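Local structure of alpha,alpha-trehalose-phosphate synthase (UDP-forming) (Burkholderia multivorans, 5UOF) at residues Y82-R87 / Y115-A120; L267-D272 / A357-S362; Y276-V281 / L370-N375; S362-V367 / V392-E397. The protein belongs to glycosyltransferase family 20 and has the two-domain GT-B fold, with two Rossmann-like halves facing each other across a cleft. All coordinates share one frame; numbering follows the deposited sequence.

Contact 1 comes first in the chain. It closes the loop from helix 79-86 to helix 109-127 in the N-terminal half and stands apart from the rest; its centre is 25 to 37 Å from theirs. The other three lie in the C-terminal half, around its six-stranded parallel sheet. Contact 2 brings helix 352-361 back onto strand 266-271. Contact 3 crosses it, joining the loop after strand 266-271 to the loop after strand 364-367. Contact 4 pairs strands 364-367 and 392-396; it follows contact 2 in series, shares S362 and the sodium ion with it, and crosses contact 3. N375 of contact 3 packs on V367 of contact 4.

Contact 1 (Y82-R87 / Y115-A120). With EDO (1,2-ethanediol), chain I.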
loop_
_atom_site.group_PDB
_atom_site.type_symbol
_atom_site.label_atom_id
_atom_site.label_comp_id
_atom_site.label_asym_id
_atom_site.label_seq_id
_atom_site.Cartn_x
_atom_site.Cartn_y
_atom_site.Cartn_z
ATOM N N TYR A 82 24.912 -16.217 2.270
ATOM C CA TYR A 82 24.643 -14.968 2.978
ATOM C C TYR A 82 23.938 -13.964 2.075
ATOM O O TYR A 82 22.971 -13.316 2.489
ATOM C CB TYR A 82 25.941 -14.358 3.516
ATOM C CG TYR A 82 25.714 -13.026 4.200
ATOM C CD1 TYR A 82 25.424 -12.965 5.560
ATOM C CD2 TYR A 82 25.765 -11.830 3.485
ATOM C CE1 TYR A 82 25.205 -11.752 6.191
ATOM C CE2 TYR A 82 25.540 -10.614 4.105
ATOM C CZ TYR A 82 25.259 -10.581 5.459
ATOM O OH TYR A 82 25.036 -9.377 6.086
ATOM N N ASP A 83 24.430 -13.802 0.843
ATOM C CA ASP A 83 23.830 -12.815 -0.052
ATOM C C ASP A 83 22.390 -13.175 -0.385
ATOM O O ASP A 83 21.511 -12.305 -0.381
ATOM C CB ASP A 83 24.659 -12.678 -1.330
ATOM C CG ASP A 83 25.962 -11.916 -1.110
ATOM O OD1 ASP A 83 26.101 -11.240 -0.067
ATOM O OD2 ASP A 83 26.845 -11.986 -1.991
ATOM N N GLN A 84 22.123 -14.451 -0.676
ATOM C CA GLN A 84 20.768 -14.855 -1.047
ATOM C C GLN A 84 19.796 -14.790 0.125
ATOM O O GLN A 84 18.585 -14.658 -0.094
ATOM C CB GLN A 84 20.792 -16.267 -1.644
ATOM C CG GLN A 84 21.572 -16.345 -2.952
ATOM C CD GLN A 84 21.466 -17.696 -3.642
ATOM O OE1 GLN A 84 21.285 -18.726 -2.993
ATOM N NE2 GLN A 84 21.584 -17.694 -4.968
ATOM N N TYR A 85 20.297 -14.870 1.360
ATOM C CA TYR A 85 19.473 -14.807 2.558
ATOM C C TYR A 85 19.244 -13.368 3.013
ATOM O O TYR A 85 18.116 -12.998 3.334
ATOM C CB TYR A 85 20.129 -15.628 3.675
ATOM C CG TYR A 85 19.292 -15.856 4.925
ATOM C CD1 TYR A 85 19.111 -14.844 5.870
ATOM C CD2 TYR A 85 18.725 -17.102 5.185
ATOM C CE1 TYR A 85 18.367 -15.064 7.034
ATOM C CE2 TYR A 85 17.979 -17.329 6.336
ATOM C CZ TYR A 85 17.810 -16.314 7.261
ATOM O OH TYR A 85 17.079 -16.551 8.410
ATOM N N TYR A 86 20.297 -12.543 3.041
ATOM C CA TYR A 86 20.217 -11.202 3.617
ATOM C C TYR A 86 20.257 -10.061 2.605
ATOM O O TYR A 86 19.861 -8.941 2.953
ATOM C CB TYR A 86 21.358 -10.983 4.619
ATOM C CG TYR A 86 21.198 -11.794 5.879
ATOM C CD1 TYR A 86 20.217 -11.471 6.809
ATOM C CD2 TYR A 86 22.024 -12.884 6.136
ATOM C CE1 TYR A 86 20.061 -12.211 7.969
ATOM C CE2 TYR A 86 21.880 -13.636 7.297
ATOM C CZ TYR A 86 20.895 -13.289 8.209
ATOM O OH TYR A 86 20.737 -14.029 9.354
ATOM N N ARG A 87 20.742 -10.295 1.389
ATOM C CA ARG A 87 20.906 -9.235 0.393
ATOM C C ARG A 87 20.209 -9.614 -0.897
ATOM O O ARG A 87 20.738 -9.457 -2.002
ATOM C CB ARG A 87 22.380 -8.937 0.146
ATOM C CG ARG A 87 23.133 -8.496 1.382
ATOM C CD ARG A 87 24.553 -8.070 1.056
ATOM N NE ARG A 87 24.584 -6.865 0.233
ATOM C CZ ARG A 87 24.944 -6.837 -1.047
ATOM N NH1 ARG A 87 25.323 -7.953 -1.660
ATOM N NH2 ARG A 87 24.934 -5.690 -1.712
ATOM N N TYR A 115 16.262 -17.368 -2.449
ATOM C CA TYR A 115 15.546 -17.387 -1.173
ATOM C C TYR A 115 14.976 -18.765 -0.873
ATOM O O TYR A 115 15.177 -19.318 0.222
ATOM C CB TYR A 115 14.441 -16.340 -1.266
ATOM C CG TYR A 115 13.440 -16.225 -0.158
ATOM C CD1 TYR A 115 13.809 -15.787 1.100
ATOM C CD2 TYR A 115 12.092 -16.441 -0.406
ATOM C CE1 TYR A 115 12.864 -15.625 2.104
ATOM C CE2 TYR A 115 11.144 -16.268 0.579
ATOM C CZ TYR A 115 11.538 -15.860 1.837
ATOM O OH TYR A 115 10.598 -15.670 2.830
ATOM N N LEU A 116 14.278 -19.352 -1.850
ATOM C CA LEU A 116 13.804 -20.722 -1.683
ATOM C C LEU A 116 14.967 -21.682 -1.460
ATOM O O LEU A 116 14.897 -22.564 -0.592
ATOM C CB LEU A 116 12.984 -21.151 -2.897
ATOM C CG LEU A 116 11.772 -20.270 -3.227
ATOM C CD1 LEU A 116 10.912 -20.935 -4.304
ATOM C CD2 LEU A 116 10.959 -19.920 -1.982
ATOM N N ARG A 117 16.053 -21.511 -2.217
ATOM C CA ARG A 117 17.168 -22.453 -2.148
ATOM C C ARG A 117 17.805 -22.461 -0.764
ATOM O O ARG A 117 18.063 -23.530 -0.197
ATOM C CB ARG A 117 18.221 -22.126 -3.210
ATOM C CG ARG A 117 19.390 -23.131 -3.196
ATOM C CD ARG A 117 20.606 -22.635 -3.980
ATOM N NE ARG A 117 21.245 -21.490 -3.328
ATOM C CZ ARG A 117 22.060 -21.580 -2.277
ATOM N NH1 ARG A 117 22.347 -22.767 -1.745
ATOM N NH2 ARG A 117 22.595 -20.479 -1.757
ATOM N N VAL A 118 18.062 -21.280 -0.197
ATOM C CA VAL A 118 18.739 -21.257 1.097
ATOM C C VAL A 118 17.816 -21.750 2.199
ATOM O O VAL A 118 18.275 -22.389 3.155
ATOM C CB VAL A 118 19.307 -19.863 1.417
ATOM C CG1 VAL A 118 20.378 -19.503 0.405
ATOM C CG2 VAL A 118 18.205 -18.807 1.474
ATOM N N ASN A 119 16.511 -21.491 2.089
ATOM C CA ASN A 119 15.588 -22.073 3.057
ATOM C C ASN A 119 15.612 -23.597 2.974
ATOM O O ASN A 119 15.708 -24.284 3.997
ATOM C CB ASN A 119 14.178 -21.540 2.842
ATOM C CG ASN A 119 13.902 -20.297 3.659
ATOM O OD1 ASN A 119 13.404 -20.380 4.786
ATOM N ND2 ASN A 119 14.231 -19.133 3.105
ATOM N N ALA A 120 15.542 -24.142 1.755
ATOM C CA ALA A 120 15.607 -25.589 1.586
ATOM C C ALA A 120 16.919 -26.146 2.132
ATOM O O ALA A 120 16.934 -27.205 2.774
ATOM C CB ALA A 120 15.434 -25.952 0.107
HETATM C C1 EDO I . 11.557 -23.656 0.402
HETATM O O1 EDO I . 12.510 -23.965 -0.613
HETATM C C2 EDO I . 10.184 -24.140 -0.029
HETATM O O2 EDO I . 10.105 -25.568 0.053
#
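The helix segments 82-86 and 115-120 cross at -109°, with their axes 8.8 Å apart and the backbones of Q84 and Y115 nearest each other. Both belong to the N-terminal Rossmann-like half of this GT-B protein, and the contact packs one helix on the other. Its polar link is between Q84 and R117. The guanidinium comes side-on, and NE and NH2 both donate to the single amide oxygen. R117 NE lies 2.8 Å from Q84 OE1, on a lone pair in the carbonyl plane. R117 NH2 approaches from above that plane; its 2.5 Å to Q84 OE1 is unusually short, so the exact length is doubtful. The amide and guanidinium planes are 43° apart. R117 starts with CG anti to the backbone N and then bends at chi3 (68°), which turns its head back to Q84. The same NH2 forms a salt bridge with D81, so two acceptors fix the guanidinium. Beside this link V118 CG1 lies against the Q84 side chain, 3.9 Å from Q84 CB. The apolar contact is made by V118 CG2, which meets Y85 CD2 obliquely at 4.1 Å. The tyrosines carry the contact inward: the hydroxyl of Y85 bonds N17 and that of Y115 bonds the backbone of Y141, both in loops that follow sheet strands. A 1,2-ethanediol donates from its O1 to L116 O at 2.8 Å. One turn of helix 109-127 is reinforced by a side chain: N119 ND2 donates to Y115 O at 3.0 Å, from the opposite face of the carbonyl plane to N119 N.

Contact 2 (L267-D272 / A357-S362); sequences LVMSVD and AFFRMS. With NA (sodium ion), chain C.
The carbonyl oxygen of F359 takes hydrogen bonds from S362 OG, at 2.8 Å, and from Q385 NE2, while both F359 and S362 lean on M269 of strand 266-271. The serine hydroxyl lies between its own backbone N and carbonyl carbon (chi1 75°), which folds it back over the helix end. Y381 OH is also bonded to it. S362 CB touches the strand, 3.4 Å from L267 O, 3.5 Å from M269 CG and 3.7 Å from L267 CD2. M269 bends at chi2 and chi3, and its CE comes to 3.8 Å from F358 CB. The F359 ring turns its edge to the strand: M269 CB meets CD1, and V271 CG2 sits 3.7 Å from F359 CE1. The axes of helix segment 357-361 and strand segment 267-271 run at 145°, on one face of the parallel sheet of the C-terminal Rossmann-like half. Where the helix ends, a sodium ion is held by R360 O, S362 O at 2.3 Å, two waters and Q385 OE1. The S362 hydroxyl, F359 O, R360 O and S362 O are thus engaged at the helix end and metal site. What joins helix to strand is van der Waals packing of L267, M269 and V271 on hydrocarbon and ring edge.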
loop_
_atom_site.group_PDB
_atom_site.type_symbol
_atom_site.label_atom_id
_atom_site.label_comp_id
_atom_site.label_asym_id
_atom_site.label_seq_id
_atom_site.Cartn_x
_atom_site.Cartn_y
_atom_site.Cartn_z
ATOM N N LEU A 267 13.452 17.347 27.220
ATOM C CA LEU A 267 14.128 16.379 26.373
ATOM C C LEU A 267 13.091 15.515 25.672
ATOM O O LEU A 267 12.241 14.901 26.332
ATOM C CB LEU A 267 15.082 15.506 27.197
ATOM C CG LEU A 267 15.675 14.274 26.503
ATOM C CD1 LEU A 267 16.554 14.680 25.331
ATOM C CD2 LEU A 267 16.474 13.431 27.501
ATOM N N VAL A 268 13.157 15.487 24.337
ATOM C CA VAL A 268 12.394 14.553 23.509
ATOM C C VAL A 268 13.362 13.474 23.041
ATOM O O VAL A 268 14.408 13.787 22.459
ATOM C CB VAL A 268 11.743 15.269 22.311
ATOM C CG1 VAL A 268 10.907 14.292 21.479
ATOM C CG2 VAL A 268 10.886 16.428 22.794
ATOM N N MET A 269 13.037 12.207 23.304
ATOM C CA MET A 269 13.896 11.087 22.930
ATOM C C MET A 269 13.282 10.343 21.758
ATOM O O MET A 269 12.062 10.153 21.702
ATOM C CB MET A 269 14.089 10.097 24.090
ATOM C CG MET A 269 15.085 10.524 25.150
ATOM S SD MET A 269 16.790 10.638 24.570
ATOM C CE MET A 269 17.057 8.970 24.003
ATOM N N SER A 270 14.144 9.894 20.849
ATOM C CA SER A 270 13.749 9.154 19.656
ATOM C C SER A 270 14.896 8.200 19.338
ATOM O O SER A 270 16.060 8.613 19.338
ATOM C CB SER A 270 13.467 10.127 18.498
ATOM O OG SER A 270 13.015 9.474 17.325
ATOM N N VAL A 271 14.584 6.920 19.112
ATOM C CA VAL A 271 15.608 5.899 18.894
ATOM C C VAL A 271 15.119 5.004 17.764
ATOM O O VAL A 271 14.077 4.353 17.901
ATOM C CB VAL A 271 15.891 5.052 20.151
ATOM C CG1 VAL A 271 16.976 4.045 19.867
ATOM C CG2 VAL A 271 16.309 5.929 21.338
ATOM N N ASP A 272 15.842 5.000 16.643
ATOM C CA ASP A 272 15.416 4.254 15.458
ATOM C C ASP A 272 16.621 3.769 14.678
ATOM O O ASP A 272 17.562 4.528 14.459
ATOM C CB ASP A 272 14.589 5.117 14.488
ATOM C CG ASP A 272 13.359 5.729 15.117
ATOM O OD1 ASP A 272 13.493 6.658 15.947
ATOM O OD2 ASP A 272 12.243 5.317 14.732
ATOM N N ALA A 357 17.663 4.728 30.939
ATOM C CA ALA A 357 17.884 5.896 31.788
ATOM C C ALA A 357 17.649 7.197 31.021
ATOM O O ALA A 357 17.120 8.163 31.587
ATOM C CB ALA A 357 19.294 5.857 32.388
ATOM N N PHE A 358 18.029 7.247 29.736
ATOM C CA PHE A 358 17.705 8.426 28.933
ATOM C C PHE A 358 16.196 8.576 28.792
ATOM O O PHE A 358 15.664 9.690 28.872
ATOM C CB PHE A 358 18.323 8.345 27.532
ATOM C CG PHE A 358 19.827 8.283 27.496
ATOM C CD1 PHE A 358 20.605 8.732 28.546
ATOM C CD2 PHE A 358 20.460 7.778 26.363
ATOM C CE1 PHE A 358 21.998 8.669 28.473
ATOM C CE2 PHE A 358 21.835 7.711 26.283
ATOM C CZ PHE A 358 22.609 8.145 27.341
ATOM N N PHE A 359 15.496 7.467 28.523
ATOM C CA PHE A 359 14.041 7.533 28.441
ATOM C C PHE A 359 13.454 8.062 29.741
ATOM O O PHE A 359 12.543 8.899 29.732
ATOM C CB PHE A 359 13.449 6.150 28.152
ATOM C CG PHE A 359 13.753 5.606 26.781
ATOM C CD1 PHE A 359 14.120 6.438 25.740
ATOM C CD2 PHE A 359 13.664 4.236 26.548
ATOM C CE1 PHE A 359 14.383 5.915 24.476
ATOM C CE2 PHE A 359 13.921 3.711 25.299
ATOM C CZ PHE A 359 14.290 4.545 24.262
ATOM N N ARG A 360 13.948 7.574 30.871
ATOM C CA ARG A 360 13.359 7.999 32.136
ATOM C C ARG A 360 13.552 9.496 32.355
ATOM O O ARG A 360 12.652 10.175 32.855
ATOM C CB ARG A 360 13.948 7.202 33.298
ATOM C CG ARG A 360 13.223 7.450 34.645
ATOM C CD ARG A 360 13.717 6.426 35.665
ATOM N NE ARG A 360 13.022 6.424 36.964
ATOM C CZ ARG A 360 12.047 5.576 37.301
ATOM N NH1 ARG A 360 11.601 4.673 36.436
ATOM N NH2 ARG A 360 11.524 5.613 38.524
ATOM N N MET A 361 14.719 10.030 31.976
ATOM C CA MET A 361 15.031 11.453 32.130
ATOM C C MET A 361 14.137 12.318 31.258
ATOM O O MET A 361 13.808 13.454 31.615
ATOM C CB MET A 361 16.496 11.706 31.754
ATOM C CG MET A 361 16.937 13.160 31.808
ATOM S SD MET A 361 18.608 13.456 31.176
ATOM C CE MET A 361 19.323 11.835 31.379
ATOM N N SER A 362 13.763 11.798 30.096
ATOM C CA SER A 362 13.075 12.602 29.099
ATOM C C SER A 362 11.621 12.875 29.487
ATOM O O SER A 362 11.027 12.207 30.334
ATOM C CB SER A 362 13.113 11.899 27.753
ATOM O OG SER A 362 12.198 10.823 27.770
HETATM NA NA NA C . 10.510 10.843 32.108
HETATM O O HOH W 1 9.994 10.056 34.358
HETATM O O HOH W 2 9.099 12.844 32.767
#

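Contact 3 (Y276-V281 / L370-N375); sequences YSKGLV and LRDGMN
S277 and L370 mark the tight end of this contact, where two loops come within van der Waals range. S277 O faces two backbone donors. L370 N is 2.7 Å away and R371 N is 3.3 Å from the same S277 O, but both bonds are weak. L370 CG lies against G279, 3.6 Å from its CA. G279 has positive phi (60°) and stands just before helix 280-293, so the leucine packs directly on bare backbone. These loops follow strands 266-271 and 364-367 at the C-terminal ends of the sheet's strands, the side that faces the interdomain cleft in GT-B proteins. In keeping with this, M374 touches Q195, and R371 makes a cation-pi contact with Y100. The other end is looser, only partly buried, and held by charge and water. K278 bends at chi2 (-56°) and then runs extended, so that NZ reaches D372 OD2 at 3.2 Å in a salt bridge. A water lies beside the pair. It donates to S277 OG, at 2.6 Å, and to R371 O, and accepts from K278 NZ. S277 OG is also hydrogen-bonded to D275 OD1. D372 OD1 accepts from M374 N at 3.1 Å, in an Asx turn. N375 ND2 meets D372 OD2 from above the carboxylate plane, at 2.9 Å, and N375 OD1 caps A378 N of the next helix.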
loop_
_atom_site.group_PDB
_atom_site.type_symbol
_atom_site.label_atom_id
_atom_site.label_comp_id
_atom_site.label_asym_id
_atom_site.label_seq_id
_atom_site.Cartn_x
_atom_site.Cartn_y
_atom_site.Cartn_z
ATOM N N TYR A 276 13.597 2.820 5.670
ATOM C CA TYR A 276 12.584 3.676 5.069
ATOM C C TYR A 276 11.208 3.538 5.702
ATOM O O TYR A 276 10.304 4.294 5.334
ATOM C CB TYR A 276 12.499 3.420 3.564
ATOM C CG TYR A 276 13.599 4.142 2.827
ATOM C CD1 TYR A 276 13.695 5.531 2.894
ATOM C CD2 TYR A 276 14.558 3.450 2.103
ATOM C CE1 TYR A 276 14.701 6.214 2.242
ATOM C CE2 TYR A 276 15.580 4.131 1.438
ATOM C CZ TYR A 276 15.641 5.515 1.517
ATOM O OH TYR A 276 16.640 6.212 0.876
ATOM N N SER A 277 11.020 2.634 6.658
ATOM C CA SER A 277 9.751 2.588 7.367
ATOM C C SER A 277 9.678 3.586 8.516
ATOM O O SER A 277 8.602 3.757 9.091
ATOM C CB SER A 277 9.494 1.181 7.917
ATOM O OG SER A 277 10.305 0.930 9.054
ATOM N N LYS A 278 10.781 4.248 8.860
ATOM C CA LYS A 278 10.826 5.018 10.096
ATOM C C LYS A 278 10.324 6.447 9.948
ATOM O O LYS A 278 9.937 7.056 10.954
ATOM C CB LYS A 278 12.253 5.030 10.649
ATOM C CG LYS A 278 12.788 3.633 10.971
ATOM C CD LYS A 278 11.861 2.938 11.936
ATOM C CE LYS A 278 12.477 1.644 12.445
ATOM N NZ LYS A 278 11.533 1.007 13.390
ATOM N N GLY A 279 10.298 6.993 8.735
ATOM C CA GLY A 279 9.834 8.366 8.560
ATOM C C GLY A 279 10.656 9.378 9.330
ATOM O O GLY A 279 10.098 10.289 9.963
ATOM N N LEU A 280 11.982 9.233 9.308
ATOM C CA LEU A 280 12.799 10.081 10.169
ATOM C C LEU A 280 12.885 11.511 9.637
ATOM O O LEU A 280 13.070 12.445 10.422
ATOM C CB LEU A 280 14.179 9.457 10.344
ATOM C CG LEU A 280 14.070 8.227 11.249
ATOM C CD1 LEU A 280 15.318 7.343 11.172
ATOM C CD2 LEU A 280 13.817 8.682 12.687
ATOM N N VAL A 281 12.753 11.714 8.324
ATOM C CA VAL A 281 12.657 13.083 7.825
ATOM C C VAL A 281 11.425 13.757 8.403
ATOM O O VAL A 281 11.481 14.896 8.885
ATOM C CB VAL A 281 12.625 13.111 6.289
ATOM C CG1 VAL A 281 12.219 14.507 5.802
ATOM C CG2 VAL A 281 13.983 12.715 5.729
ATOM N N LEU A 370 6.534 5.273 10.009
ATOM C CA LEU A 370 5.476 5.204 9.002
ATOM C C LEU A 370 4.756 3.867 9.041
ATOM O O LEU A 370 3.570 3.794 8.704
ATOM C CB LEU A 370 6.052 5.436 7.605
ATOM C CG LEU A 370 6.859 6.723 7.480
ATOM C CD1 LEU A 370 7.331 6.909 6.034
ATOM C CD2 LEU A 370 6.041 7.927 7.975
ATOM N N ARG A 371 5.458 2.806 9.448
ATOM C CA ARG A 371 4.891 1.469 9.526
ATOM C C ARG A 371 5.829 0.611 10.366
ATOM O O ARG A 371 7.048 0.647 10.164
ATOM C CB ARG A 371 4.705 0.898 8.113
ATOM C CG ARG A 371 4.104 -0.494 8.037
ATOM C CD ARG A 371 2.743 -0.578 8.698
ATOM N NE ARG A 371 1.699 0.106 7.937
ATOM C CZ ARG A 371 0.406 -0.194 8.035
ATOM N NH1 ARG A 371 0.016 -1.176 8.840
ATOM N NH2 ARG A 371 -0.489 0.462 7.301
ATOM N N ASP A 372 5.262 -0.148 11.310
ATOM C CA ASP A 372 6.072 -0.963 12.214
ATOM C C ASP A 372 5.227 -2.128 12.713
ATOM O O ASP A 372 4.088 -1.931 13.147
ATOM C CB ASP A 372 6.571 -0.102 13.385
ATOM C CG ASP A 372 7.753 -0.722 14.129
ATOM O OD1 ASP A 372 7.733 -1.946 14.404
ATOM O OD2 ASP A 372 8.691 0.033 14.469
ATOM N N GLY A 373 5.774 -3.340 12.642
ATOM C CA GLY A 373 5.026 -4.493 13.120
ATOM C C GLY A 373 4.585 -4.356 14.566
ATOM O O GLY A 373 3.520 -4.854 14.949
ATOM N N MET A 374 5.408 -3.714 15.394
ATOM C CA MET A 374 5.072 -3.556 16.804
ATOM C C MET A 374 5.674 -2.259 17.325
ATOM O O MET A 374 4.942 -1.302 17.586
ATOM C CB MET A 374 5.555 -4.780 17.609
ATOM C CG MET A 374 5.299 -4.695 19.124
ATOM S SD MET A 374 3.566 -4.358 19.526
ATOM C CE MET A 374 2.720 -5.722 18.711
ATOM N N ASN A 375 7.008 -2.229 17.423
ATOM C CA ASN A 375 7.861 -1.163 17.948
ATOM C C ASN A 375 8.041 -1.329 19.450
ATOM O O ASN A 375 7.216 -0.871 20.252
ATOM C CB ASN A 375 7.357 0.248 17.633
ATOM C CG ASN A 375 8.440 1.274 17.833
ATOM O OD1 ASN A 375 8.851 1.523 18.962
ATOM N ND2 ASN A 375 8.953 1.831 16.742
HETATM O O HOH W 3 9.599 0.012 11.353
#

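Contact 4 (S362-V367 / V392-E397); sequences SQVGYV and VLVLSE. With NA (sodium ion), chain C; EDO (1,2-ethanediol), chain E.
Residues 364-367 pair in parallel register with residues 392-395 (V364 with V392, G365 with L393, Y366 with V394, V367 with L395), forming neighbouring strands of one beta-alpha-beta unit closed over helix 376-384. Five backbone hydrogen bonds alternate along the ladder. V392 N donates to Q363 O at 2.9 Å, and G365 N returns to V392 O. V394 N then meets G365 O at 2.8 Å, and V367 N meets V394 O at 2.9 Å. S396 N ends the series on V367 O at 3.1 Å. V364 CA and L395 CA add close CH...O contacts to V392 O and V367 O. On one face, V364 CG1 lies 4.0 Å from V394 CG2, and Y366 leans obliquely on V394 CG1. On the other, V367 CG2 is 3.7 Å from L393 CD1. G365 has no side chain there, and L393 CD1 comes over its carbonyl oxygen at 3.6 Å; L393 CG stands anti to the backbone N (chi1 173°), beside the carbonyl carbon. Further out, helix 416-428 covers the V364 and Y366 face, and helix 376-384 covers the V367 and L395 face. The Y366 hydroxyl is bonded to R283 O, and S396 OG to P369 O. Just before the strand S362 O binds the sodium ion. Next to it Q363 folds back at chi2 and places OE1 2.8 Å from L267 N of the adjoining strand.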
loop_
_atom_site.group_PDB
_atom_site.type_symbol
_atom_site.label_atom_id
_atom_site.label_comp_id
_atom_site.label_asym_id
_atom_site.label_seq_id
_atom_site.Cartn_x
_atom_site.Cartn_y
_atom_site.Cartn_z
ATOM N N SER A 362 13.763 11.798 30.096
ATOM C CA SER A 362 13.075 12.602 29.099
ATOM C C SER A 362 11.621 12.875 29.487
ATOM O O SER A 362 11.027 12.207 30.334
ATOM C CB SER A 362 13.113 11.899 27.753
ATOM O OG SER A 362 12.198 10.823 27.770
ATOM N N GLN A 363 11.039 13.874 28.827
ATOM C CA GLN A 363 9.637 14.211 29.012
ATOM C C GLN A 363 8.734 13.687 27.904
ATOM O O GLN A 363 7.520 13.585 28.116
ATOM C CB GLN A 363 9.480 15.732 29.098
ATOM C CG GLN A 363 9.947 16.321 30.430
ATOM C CD GLN A 363 11.457 16.385 30.570
ATOM O OE1 GLN A 363 12.194 16.563 29.595
ATOM N NE2 GLN A 363 11.928 16.237 31.800
ATOM N N VAL A 364 9.287 13.390 26.727
ATOM C CA VAL A 364 8.509 12.931 25.576
ATOM C C VAL A 364 9.288 11.801 24.922
ATOM O O VAL A 364 10.500 11.903 24.728
ATOM C CB VAL A 364 8.242 14.053 24.553
ATOM C CG1 VAL A 364 7.350 13.534 23.404
ATOM C CG2 VAL A 364 7.584 15.256 25.230
ATOM N N GLY A 365 8.579 10.709 24.602
ATOM C CA GLY A 365 9.098 9.679 23.731
ATOM C C GLY A 365 8.426 9.841 22.381
ATOM O O GLY A 365 7.200 9.835 22.280
ATOM N N TYR A 366 9.240 9.978 21.345
ATOM C CA TYR A 366 8.772 10.399 20.024
ATOM C C TYR A 366 8.983 9.217 19.083
ATOM O O TYR A 366 10.076 9.015 18.547
ATOM C CB TYR A 366 9.549 11.630 19.611
ATOM C CG TYR A 366 9.131 12.354 18.354
ATOM C CD1 TYR A 366 7.884 12.185 17.787
ATOM C CD2 TYR A 366 10.010 13.255 17.766
ATOM C CE1 TYR A 366 7.529 12.901 16.623
ATOM C CE2 TYR A 366 9.673 13.966 16.637
ATOM C CZ TYR A 366 8.444 13.783 16.062
ATOM O OH TYR A 366 8.151 14.489 14.921
ATOM N N VAL A 367 7.928 8.414 18.916
ATOM C CA VAL A 367 8.032 7.113 18.253
ATOM C C VAL A 367 6.982 7.021 17.152
ATOM O O VAL A 367 5.905 6.446 17.345
ATOM C CB VAL A 367 7.863 5.978 19.282
ATOM C CG1 VAL A 367 8.149 4.624 18.648
ATOM C CG2 VAL A 367 8.761 6.214 20.489
ATOM N N VAL A 392 5.474 11.489 28.220
ATOM C CA VAL A 392 4.346 11.283 27.318
ATOM C C VAL A 392 4.852 10.606 26.056
ATOM O O VAL A 392 5.857 11.037 25.478
ATOM C CB VAL A 392 3.668 12.612 26.948
ATOM C CG1 VAL A 392 2.551 12.371 25.920
ATOM C CG2 VAL A 392 3.141 13.303 28.195
ATOM N N LEU A 393 4.156 9.556 25.627
ATOM C CA LEU A 393 4.510 8.856 24.399
ATOM C C LEU A 393 3.692 9.418 23.248
ATOM O O LEU A 393 2.458 9.408 23.300
ATOM C CB LEU A 393 4.257 7.358 24.535
ATOM C CG LEU A 393 4.437 6.506 23.270
ATOM C CD1 LEU A 393 5.894 6.494 22.846
ATOM C CD2 LEU A 393 3.944 5.099 23.538
ATOM N N VAL A 394 4.383 9.884 22.209
ATOM C CA VAL A 394 3.763 10.271 20.944
ATOM C C VAL A 394 4.029 9.131 19.977
ATOM O O VAL A 394 5.191 8.807 19.707
ATOM C CB VAL A 394 4.340 11.590 20.411
ATOM C CG1 VAL A 394 3.746 11.908 19.050
ATOM C CG2 VAL A 394 4.034 12.735 21.387
ATOM N N LEU A 395 2.963 8.510 19.470
ATOM C CA LEU A 395 3.073 7.196 18.831
ATOM C C LEU A 395 2.334 7.187 17.504
ATOM O O LEU A 395 1.187 7.630 17.432
ATOM C CB LEU A 395 2.499 6.101 19.741
ATOM C CG LEU A 395 2.544 4.658 19.220
ATOM C CD1 LEU A 395 3.965 4.228 18.973
ATOM C CD2 LEU A 395 1.887 3.702 20.216
ATOM N N SER A 396 2.977 6.637 16.469
ATOM C CA SER A 396 2.334 6.484 15.167
ATOM C C SER A 396 1.206 5.461 15.220
ATOM O O SER A 396 1.370 4.363 15.762
ATOM C CB SER A 396 3.359 6.022 14.132
ATOM O OG SER A 396 2.713 5.582 12.941
ATOM N N GLU A 397 0.073 5.804 14.605
ATOM C CA GLU A 397 -1.039 4.870 14.500
ATOM C C GLU A 397 -0.727 3.674 13.612
ATOM O O GLU A 397 -1.528 2.739 13.575
ATOM C CB GLU A 397 -2.279 5.574 13.956
ATOM C CG GLU A 397 -2.110 6.129 12.569
ATOM C CD GLU A 397 -3.418 6.682 12.046
ATOM O OE1 GLU A 397 -4.222 5.904 11.492
ATOM O OE2 GLU A 397 -3.651 7.892 12.229
HETATM NA NA NA C . 10.510 10.843 32.108
HETATM C C1 EDO E . 16.712 16.771 32.016
HETATM O O1 EDO E . 17.255 17.824 31.210
HETATM C C2 EDO E . 15.357 16.394 31.435
HETATM O O2 EDO E . 14.615 17.599 31.229
HETATM O O HOH W 1 9.994 10.056 34.358
HETATM O O HOH W 2 9.099 12.844 32.767
#